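Local atomic coordinates of receptor-like protein kinase ANXUR1 (Arabidopsis thaliana, PDB entry 6FIG), a protein that probably acts as a cell-surface receptor kinase in plant reproduction, through an extracellular part built of tandem malectin-like domains. Residues A[186-191]-A[272-277]; A[278-283]-A[369-374]. All coordinates share one frame; numbering follows the deposited sequence.

Interaction 1 of 2, residues A[186-191]-A[272-277]. With NAG (2-acetamido-2-deoxy-beta-D-glucopyranose), chain E.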
ATOM      1  N   GLN A 186      13.991  16.945   8.180  1.00 20.05           N
ATOM      2  CA  GLN A 186      13.379  16.225   9.300  1.00 20.03           C
ATOM      3  C   GLN A 186      11.954  16.728   9.471  1.00 20.00           C
ATOM      4  O   GLN A 186      11.726  17.941   9.567  1.00 20.33           O
ATOM      5  CB  GLN A 186      14.163  16.431  10.582  1.00 20.83           C
ATOM      6  CG  GLN A 186      13.559  15.740  11.797  1.00 20.73           C
ATOM      7  CD  GLN A 186      14.342  15.921  13.068  1.00 22.27           C
ATOM      8  OE1 GLN A 186      15.401  16.573  13.105  1.00 22.35           O
ATOM      9  NE2 GLN A 186      13.816  15.345  14.146  1.00 23.62           N
ATOM     10  N   SER A 187      11.016  15.795   9.583  1.00 19.86           N
ATOM     11  CA  SER A 187       9.624  16.115   9.895  1.00 20.61           C
ATOM     12  C   SER A 187       9.503  16.433  11.353  1.00 20.97           C
ATOM     13  O   SER A 187       9.755  15.589  12.194  1.00 22.20           O
ATOM     14  CB  SER A 187       8.714  14.936   9.553  1.00 20.87           C
ATOM     15  OG  SER A 187       8.853  14.609   8.194  1.00 22.18           O
ATOM     16  N   MET A 188       9.173  17.682  11.683  1.00 20.80           N
ATOM     17  CA  MET A 188       9.101  18.080  13.076  1.00 21.53           C
ATOM     18  C   MET A 188       7.695  17.928  13.626  1.00 21.05           C
ATOM     19  O   MET A 188       7.518  17.479  14.741  1.00 22.03           O
ATOM     20  CB  MET A 188       9.583  19.528  13.258  1.00 22.38           C
ATOM     21  CG  MET A 188      10.936  19.822  12.646  1.00 22.92           C
ATOM     22  SD  MET A 188      12.287  18.856  13.389  1.00 25.01           S
ATOM     23  CE  MET A 188      12.395  19.539  15.027  1.00 27.81           C
ATOM     24  N   PHE A 189       6.710  18.407  12.863  1.00 20.51           N
ATOM     25  CA  PHE A 189       5.294  18.365  13.249  1.00 20.82           C
ATOM     26  C   PHE A 189       4.465  18.186  12.001  1.00 19.76           C
ATOM     27  O   PHE A 189       4.829  18.673  10.914  1.00 19.37           O
ATOM     28  CB  PHE A 189       4.860  19.665  13.949  1.00 21.41           C
ATOM     29  CG  PHE A 189       5.615  19.931  15.205  1.00 22.00           C
ATOM     30  CD1 PHE A 189       5.248  19.321  16.387  1.00 22.78           C
ATOM     31  CD2 PHE A 189       6.760  20.726  15.180  1.00 22.00           C
ATOM     32  CE1 PHE A 189       5.978  19.501  17.519  1.00 23.85           C
ATOM     33  CE2 PHE A 189       7.499  20.927  16.316  1.00 23.28           C
ATOM     34  CZ  PHE A 189       7.115  20.319  17.494  1.00 23.87           C
ATOM     35  N   ARG A 190       3.360  17.474  12.170  1.00 19.76           N
ATOM     36  CA  ARG A 190       2.442  17.206  11.078  1.00 19.30           C
ATOM     37  C   ARG A 190       1.056  17.151  11.650  1.00 20.40           C
ATOM     38  O   ARG A 190       0.741  16.243  12.433  1.00 20.45           O
ATOM     39  CB  ARG A 190       2.753  15.872  10.396  1.00 19.59           C
ATOM     40  CG  ARG A 190       1.792  15.536   9.280  1.00 19.97           C
ATOM     41  CD  ARG A 190       2.247  14.359   8.450  1.00 20.54           C
ATOM     42  NE  ARG A 190       3.424  14.630   7.635  1.00 20.19           N
ATOM     43  CZ  ARG A 190       4.635  14.074   7.778  1.00 21.87           C
ATOM     44  NH1 ARG A 190       4.907  13.274   8.797  1.00 21.59           N
ATOM     45  NH2 ARG A 190       5.569  14.353   6.889  1.00 22.89           N
ATOM     46  N   LEU A 191       0.230  18.146  11.296  1.00 19.88           N
ATOM     47  CA  LEU A 191      -1.043  18.365  11.957  1.00 20.92           C
ATOM     48  C   LEU A 191      -2.227  18.405  11.017  1.00 20.35           C
ATOM     49  O   LEU A 191      -2.164  19.023   9.947  1.00 20.18           O
ATOM     50  CB  LEU A 191      -1.043  19.693  12.736  1.00 21.57           C
ATOM     51  CG  LEU A 191       0.107  19.924  13.703  1.00 22.30           C
ATOM     52  CD1 LEU A 191      -0.042  21.287  14.346  1.00 22.72           C
ATOM     53  CD2 LEU A 191       0.203  18.831  14.762  1.00 23.23           C
ATOM     54  N   PHE A 272       5.480  26.016  18.595  1.00 28.08           N
ATOM     55  CA  PHE A 272       6.212  24.761  18.431  1.00 27.06           C
ATOM     56  C   PHE A 272       7.622  24.885  18.985  1.00 28.68           C
ATOM     57  O   PHE A 272       8.296  25.891  18.734  1.00 28.90           O
ATOM     58  CB  PHE A 272       6.297  24.423  16.955  1.00 25.21           C
ATOM     59  CG  PHE A 272       4.966  24.278  16.322  1.00 24.58           C
ATOM     60  CD1 PHE A 272       4.259  23.093  16.451  1.00 24.27           C
ATOM     61  CD2 PHE A 272       4.375  25.365  15.673  1.00 24.20           C
ATOM     62  CE1 PHE A 272       3.000  22.961  15.898  1.00 24.54           C
ATOM     63  CE2 PHE A 272       3.108  25.247  15.125  1.00 24.12           C
ATOM     64  CZ  PHE A 272       2.420  24.040  15.242  1.00 24.12           C
ATOM     65  N   GLN A 273       8.042  23.866  19.744  1.00 29.01           N
ATOM     66  CA  GLN A 273       9.405  23.756  20.222  1.00 30.64           C
ATOM     67  C   GLN A 273      10.257  23.086  19.146  1.00 28.40           C
ATOM     68  O   GLN A 273       9.937  21.995  18.696  1.00 29.09           O
ATOM     69  CB  GLN A 273       9.439  22.937  21.517  1.00 33.25           C
ATOM     70  CG  GLN A 273       8.637  23.559  22.650  1.00 37.26           C
ATOM     71  CD  GLN A 273       9.168  24.914  23.092  1.00 40.19           C
ATOM     72  OE1 GLN A 273      10.384  25.140  23.127  1.00 43.95           O
ATOM     73  NE2 GLN A 273       8.260  25.818  23.454  1.00 43.02           N
ATOM     74  N   ILE A 274      11.317  23.765  18.725  1.00 27.73           N
ATOM     75  CA  ILE A 274      12.221  23.254  17.681  1.00 26.94           C
ATOM     76  C   ILE A 274      13.697  23.435  18.104  1.00 27.52           C
ATOM     77  O   ILE A 274      13.979  23.777  19.250  1.00 28.25           O
ATOM     78  CB  ILE A 274      11.888  23.887  16.310  1.00 26.78           C
ATOM     79  CG1 ILE A 274      11.771  25.417  16.379  1.00 28.41           C
ATOM     80  CG2 ILE A 274      10.579  23.308  15.745  1.00 26.26           C
ATOM     81  CD1 ILE A 274      13.022  26.171  16.753  1.00 30.60           C
ATOM     82  N   ASP A 275      14.624  23.161  17.186  1.00 27.11           N
ATOM     83  CA  ASP A 275      16.059  23.308  17.446  1.00 28.03           C
ATOM     84  C   ASP A 275      16.585  24.578  16.787  1.00 27.85           C
ATOM     85  O   ASP A 275      16.311  24.845  15.632  1.00 26.49           O
ATOM     86  CB  ASP A 275      16.815  22.103  16.869  1.00 28.43           C
ATOM     87  CG  ASP A 275      16.369  20.772  17.479  1.00 29.34           C
ATOM     88  OD1 ASP A 275      16.028  20.743  18.695  1.00 31.27           O
ATOM     89  OD2 ASP A 275      16.414  19.743  16.748  1.00 29.16           O
ATOM     90  N   LYS A 276      17.376  25.347  17.515  1.00 29.81           N
ATOM     91  CA  LYS A 276      17.969  26.571  16.976  1.00 31.61           C
ATOM     92  C   LYS A 276      19.013  26.252  15.886  1.00 30.28           C
ATOM     93  O   LYS A 276      19.542  25.129  15.826  1.00 29.84           O
ATOM     94  CB  LYS A 276      18.610  27.375  18.109  1.00 35.75           C
ATOM     95  CG  LYS A 276      17.609  27.967  19.097  1.00 38.09           C
ATOM     96  CD  LYS A 276      18.253  28.775  20.231  1.00 42.10           C
ATOM     97  CE  LYS A 276      18.908  27.899  21.289  1.00 43.80           C
ATOM     98  NZ  LYS A 276      19.213  28.647  22.538  1.00 48.27           N
ATOM     99  N   ASN A 277      19.262  27.221  15.019  1.00 29.73           N
ATOM    100  CA  ASN A 277      20.342  27.192  14.012  1.00 30.38           C
ATOM    101  C   ASN A 277      20.011  26.338  12.796  1.00 28.37           C
ATOM    102  O   ASN A 277      20.911  25.774  12.160  1.00 28.40           O
ATOM    103  CB  ASN A 277      21.694  26.709  14.578  1.00 31.64           C
ATOM    104  CG  ASN A 277      22.267  27.604  15.631  1.00 34.69           C
ATOM    105  OD1 ASN A 277      21.584  28.428  16.238  1.00 35.71           O
ATOM    106  ND2 ASN A 277      23.566  27.451  15.841  1.00 35.47           N
TER
HETATM  107  C1  NAG E   1      24.336  28.189  16.806  1.00 38.90           C
HETATM  108  C2  NAG E   1      25.444  27.281  17.345  1.00 40.86           C
HETATM  109  C3  NAG E   1      26.299  28.028  18.354  1.00 43.27           C
HETATM  110  C4  NAG E   1      26.799  29.319  17.713  1.00 45.06           C
HETATM  111  C5  NAG E   1      25.654  30.134  17.087  1.00 43.03           C
HETATM  112  C6  NAG E   1      26.197  31.323  16.314  1.00 44.56           C
HETATM  113  C7  NAG E   1      24.852  24.893  17.482  1.00 43.33           C
HETATM  114  C8  NAG E   1      24.175  23.871  18.363  1.00 42.60           C
HETATM  115  N2  NAG E   1      24.861  26.130  17.995  1.00 41.44           N
HETATM  116  O3  NAG E   1      27.412  27.240  18.790  1.00 43.77           O
HETATM  117  O4  NAG E   1      27.574  30.126  18.617  1.00 49.48           O
HETATM  118  O5  NAG E   1      24.933  29.318  16.179  1.00 39.77           O
HETATM  119  O6  NAG E   1      25.124  32.169  15.853  1.00 44.27           O
HETATM  120  O7  NAG E   1      25.355  24.586  16.395  1.00 44.57           O

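Interaction 2 of 2, residues A[278-283]-A[369-374]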
ATOM      1  N   PHE A 278      18.733  26.220  12.496  1.00 26.72           N
ATOM      2  CA  PHE A 278      18.267  25.608  11.256  1.00 25.41           C
ATOM      3  C   PHE A 278      17.224  26.519  10.614  1.00 25.52           C
ATOM      4  O   PHE A 278      16.526  27.293  11.307  1.00 25.44           O
ATOM      5  CB  PHE A 278      17.607  24.251  11.496  1.00 24.59           C
ATOM      6  CG  PHE A 278      18.520  23.204  12.054  1.00 24.95           C
ATOM      7  CD1 PHE A 278      19.338  22.464  11.203  1.00 24.81           C
ATOM      8  CD2 PHE A 278      18.564  22.951  13.422  1.00 25.17           C
ATOM      9  CE1 PHE A 278      20.174  21.479  11.708  1.00 25.31           C
ATOM     10  CE2 PHE A 278      19.412  21.971  13.932  1.00 26.32           C
ATOM     11  CZ  PHE A 278      20.205  21.224  13.068  1.00 25.87           C
ATOM     12  N   THR A 279      17.122  26.413   9.295  1.00 24.82           N
ATOM     13  CA  THR A 279      15.990  26.925   8.556  1.00 23.98           C
ATOM     14  C   THR A 279      14.890  25.880   8.549  1.00 22.72           C
ATOM     15  O   THR A 279      15.141  24.686   8.298  1.00 21.56           O
ATOM     16  CB  THR A 279      16.392  27.272   7.115  1.00 25.04           C
ATOM     17  OG1 THR A 279      17.404  28.279   7.126  1.00 27.43           O
ATOM     18  CG2 THR A 279      15.200  27.771   6.313  1.00 24.28           C
ATOM     19  N   TYR A 280      13.681  26.313   8.856  1.00 22.07           N
ATOM     20  CA  TYR A 280      12.484  25.483   8.839  1.00 20.88           C
ATOM     21  C   TYR A 280      11.533  25.904   7.719  1.00 21.25           C
ATOM     22  O   TYR A 280      11.448  27.089   7.368  1.00 21.88           O
ATOM     23  CB  TYR A 280      11.728  25.564  10.170  1.00 20.78           C
ATOM     24  CG  TYR A 280      12.533  24.966  11.291  1.00 21.37           C
ATOM     25  CD1 TYR A 280      12.334  23.638  11.661  1.00 20.70           C
ATOM     26  CD2 TYR A 280      13.500  25.701  11.942  1.00 22.71           C
ATOM     27  CE1 TYR A 280      13.090  23.060  12.667  1.00 21.47           C
ATOM     28  CE2 TYR A 280      14.280  25.122  12.948  1.00 22.93           C
ATOM     29  CZ  TYR A 280      14.072  23.789  13.291  1.00 22.40           C
ATOM     30  OH  TYR A 280      14.822  23.185  14.285  1.00 22.81           O
ATOM     31  N   ILE A 281      10.827  24.924   7.172  1.00 20.15           N
ATOM     32  CA  ILE A 281       9.769  25.166   6.204  1.00 21.14           C
ATOM     33  C   ILE A 281       8.470  24.887   6.919  1.00 20.35           C
ATOM     34  O   ILE A 281       8.288  23.816   7.497  1.00 20.52           O
ATOM     35  CB  ILE A 281       9.913  24.281   4.954  1.00 22.14           C
ATOM     36  CG1 ILE A 281      11.149  24.704   4.183  1.00 24.22           C
ATOM     37  CG2 ILE A 281       8.669  24.396   4.049  1.00 22.66           C
ATOM     38  CD1 ILE A 281      11.518  23.748   3.080  1.00 25.53           C
ATOM     39  N   LEU A 282       7.541  25.846   6.867  1.00 20.10           N
ATOM     40  CA  LEU A 282       6.172  25.620   7.304  1.00 20.04           C
ATOM     41  C   LEU A 282       5.333  25.483   6.052  1.00 19.77           C
ATOM     42  O   LEU A 282       5.312  26.379   5.202  1.00 20.18           O
ATOM     43  CB  LEU A 282       5.629  26.779   8.137  1.00 21.00           C
ATOM     44  CG  LEU A 282       6.160  26.924   9.553  1.00 23.34           C
ATOM     45  CD1 LEU A 282       7.596  27.446   9.549  1.00 26.08           C
ATOM     46  CD2 LEU A 282       5.248  27.852  10.336  1.00 24.23           C
ATOM     47  N   ARG A 283       4.673  24.344   5.947  1.00 18.33           N
ATOM     48  CA  ARG A 283       3.738  24.045   4.874  1.00 18.27           C
ATOM     49  C   ARG A 283       2.329  24.197   5.406  1.00 18.62           C
ATOM     50  O   ARG A 283       1.901  23.428   6.255  1.00 18.74           O
ATOM     51  CB  ARG A 283       3.945  22.614   4.360  1.00 18.38           C
ATOM     52  CG  ARG A 283       2.975  22.291   3.245  1.00 18.59           C
ATOM     53  CD  ARG A 283       3.374  21.044   2.494  1.00 19.69           C
ATOM     54  NE  ARG A 283       4.488  21.373   1.642  1.00 20.55           N
ATOM     55  CZ  ARG A 283       5.059  20.551   0.780  1.00 22.16           C
ATOM     56  NH1 ARG A 283       4.626  19.285   0.653  1.00 22.61           N
ATOM     57  NH2 ARG A 283       6.033  21.011   0.012  1.00 23.13           N
ATOM     58  N   ILE A 369       5.726  21.068   9.570  1.00 19.00           N
ATOM     59  CA  ILE A 369       6.937  21.826   9.836  1.00 20.05           C
ATOM     60  C   ILE A 369       8.121  20.904   9.577  1.00 19.27           C
ATOM     61  O   ILE A 369       8.179  19.824  10.170  1.00 19.71           O
ATOM     62  CB  ILE A 369       6.974  22.380  11.256  1.00 20.73           C
ATOM     63  CG1 ILE A 369       5.745  23.290  11.470  1.00 21.88           C
ATOM     64  CG2 ILE A 369       8.287  23.117  11.490  1.00 21.63           C
ATOM     65  CD1 ILE A 369       5.631  23.888  12.831  1.00 23.49           C
ATOM     66  N   PHE A 370       9.011  21.326   8.683  1.00 18.60           N
ATOM     67  CA  PHE A 370      10.227  20.558   8.339  1.00 18.95           C
ATOM     68  C   PHE A 370      11.497  21.334   8.668  1.00 20.29           C
ATOM     69  O   PHE A 370      11.586  22.530   8.412  1.00 20.09           O
ATOM     70  CB  PHE A 370      10.241  20.278   6.851  1.00 19.74           C
ATOM     71  CG  PHE A 370       9.042  19.528   6.376  1.00 19.78           C
ATOM     72  CD1 PHE A 370       8.952  18.145   6.540  1.00 20.19           C
ATOM     73  CD2 PHE A 370       7.996  20.195   5.765  1.00 20.02           C
ATOM     74  CE1 PHE A 370       7.818  17.465   6.114  1.00 20.68           C
ATOM     75  CE2 PHE A 370       6.875  19.504   5.340  1.00 20.23           C
ATOM     76  CZ  PHE A 370       6.792  18.155   5.520  1.00 20.57           C
ATOM     77  N   LYS A 371      12.475  20.646   9.245  1.00 19.56           N
ATOM     78  CA  LYS A 371      13.832  21.183   9.402  1.00 20.69           C
ATOM     79  C   LYS A 371      14.648  20.900   8.168  1.00 21.11           C
ATOM     80  O   LYS A 371      14.698  19.756   7.746  1.00 20.97           O
ATOM     81  CB  LYS A 371      14.500  20.500  10.586  1.00 21.13           C
ATOM     82  CG  LYS A 371      15.883  20.989  10.933  1.00 21.94           C
ATOM     83  CD  LYS A 371      16.571  20.019  11.886  1.00 22.69           C
ATOM     84  CE  LYS A 371      15.983  20.066  13.278  1.00 23.20           C
ATOM     85  NZ  LYS A 371      16.543  18.967  14.091  1.00 24.38           N
ATOM     86  N   MET A 372      15.317  21.896   7.621  1.00 21.50           N
ATOM     87  CA  MET A 372      16.238  21.691   6.513  1.00 22.70           C
ATOM     88  C   MET A 372      17.626  21.383   7.054  1.00 23.70           C
ATOM     89  O   MET A 372      18.039  21.939   8.079  1.00 24.51           O
ATOM     90  CB  MET A 372      16.328  22.951   5.654  1.00 23.91           C
ATOM     91  CG  MET A 372      15.006  23.378   5.072  1.00 24.42           C
ATOM     92  SD  MET A 372      15.190  24.738   3.913  1.00 26.30           S
ATOM     93  CE  MET A 372      16.029  23.926   2.555  1.00 27.82           C
ATOM     94  N   ASP A 373      18.367  20.527   6.352  1.00 23.72           N
ATOM     95  CA  ASP A 373      19.734  20.238   6.760  1.00 25.48           C
ATOM     96  C   ASP A 373      20.674  21.428   6.540  1.00 26.90           C
ATOM     97  O   ASP A 373      20.503  22.220   5.608  1.00 26.36           O
ATOM     98  CB  ASP A 373      20.293  18.925   6.153  1.00 26.16           C
ATOM     99  CG  ASP A 373      20.429  18.926   4.611  1.00 28.05           C
ATOM    100  OD1 ASP A 373      19.590  19.502   3.872  1.00 29.74           O
ATOM    101  OD2 ASP A 373      21.376  18.236   4.133  1.00 31.04           O
ATOM    102  N   THR A 374      21.644  21.547   7.445  1.00 27.99           N
ATOM    103  CA  THR A 374      22.755  22.499   7.360  1.00 30.26           C
ATOM    104  C   THR A 374      24.034  21.692   7.561  1.00 30.93           C
ATOM    105  O   THR A 374      24.137  20.963   8.539  1.00 30.23           O
ATOM    106  CB  THR A 374      22.674  23.567   8.467  1.00 31.80           C
ATOM    107  OG1 THR A 374      21.610  24.473   8.166  1.00 32.40           O
ATOM    108  CG2 THR A 374      23.975  24.378   8.571  1.00 34.30           C
TER
HETATM  109  O   HOH W   1      18.942  24.509   8.035  1.00 24.85           O

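Interaction 1 of 2, residues A[186-191]-A[272-277]
Phe189 and Phe272 each hold CG opposite their own carbonyl carbon (chi1 -61° and -59°); their two segments run nearly antiparallel, and the side chains slide past each other in opposite directions. The meeting is asymmetric: CD1 of Phe272 sits over the centre of one face of the Phe189 ring, 3.7 Å from Phe189 CG, whereas Phe189 reaches the Phe272 ring obliquely. With centroids 4.9 Å apart and planes at 48°, the pair is neither a stack nor a T. The edge of the Phe189 ring is occupied as well. The backbone O of Gln273 lies in the ring plane, 3.5 Å from Phe189 CZ, and CG2 of Ile274 comes up at the same rim, 3.9 Å from Phe189 CE2. Leu191 approaches the edge of the Phe272 ring, its CD1 lying 3.8 Å from Phe272 CZ. At the opposite end of the contact, the methyl CE of Met188 lies 4.2 Å from Ile274 CG2. CA atoms in register stand 7.6 Å apart for Met188 and Ile274, so the segments are not paired as strands, and the contact rests mainly on side chains. Met188 and Phe189 both pair with Ile369 in a classic beta bulge, which fits two consecutive side chains pointing toward 272-277. Further along the segment 272-277, Asn277 is glycosylated, its ND2 bonded to C1 of the N-acetylglucosamine. Tyr217 meets both phenylalanine rings. Strand 185-192 runs between strands 122-128 and 363-372, and its side chains pack against the end of strand 268-273, an outermost strand of a four-stranded antiparallel sheet, and the loop that follows it.

Interaction 2 of 2, residues A[278-283]-A[369-374]
Phe370 and Ile281 face each other as an antiparallel hydrogen-bonded pair and, at 84 and 81 Å² respectively, are the residues most buried by the contact, with Met372 next at 79 Å². Ile281 N donates to Phe370 O, and Phe370 N returns a nearly straight bond to Ile281 O (angle at H 171°). The side chains of the pair stand on one face of the sheet, CB of Ile281 4.4 Å from CB of Phe370. Ile281 also crosses Met372 at a slant, placing CD1 3.9 Å from Met372 SD. The thioether runs alongside Thr279, whose CG2 lies 3.9 Å from Met372 SD, while Met372 N donates to Thr279 O. Past this bond a water bridges the strands, accepting from Thr279 N and donating to Met372 O, with Thr374 OG1 as a third partner.

The other face carries Lys371. CG opposite the backbone N (chi1 -177°) and a bend at chi3 lay its chain over the Phe278 ring: CD sits 3.6 Å from the ring centroid, 7° off the normal, a CH-pi contact, and NZ adds an off-centre cation-pi interaction. Its flank runs beside Tyr280, with Lys371 CE 3.5 Å from Tyr280 OH, which is hydrogen-bonded to the backbone O of Asp275. NZ has stronger polar partners in Gln186 and Asp275. On this face Leu282 and Ile369 also lie side by side. Strand 278-287 pairs with 327-336 as well, and strand 363-372 with 185-192, so the contact is the middle pairing in the row 327-336, 278-287, 363-372, 185-192.

The centres of interactions 1 and 2 lie about 7 Å apart, and they come in series along the chain: 272-277 ends where 278-283 begins. Interaction 2 pairs 278-287 with 363-372, and 185-192, another neighbour of 363-372, supplies one side of interaction 1 against the end of strand 268-273, so both reach the same sheet. The two touch directly. Asp275 OD2 forms a salt bridge with Lys371 NZ at 2.8 Å, Asp275 O probably accepts a hydrogen bond from Tyr280 OH, and Phe272 packs on Ile369. The turn from 268-273 into 278-287 thus joins two layers of beta structure, consistent with the sandwich architecture of malectin-like domains.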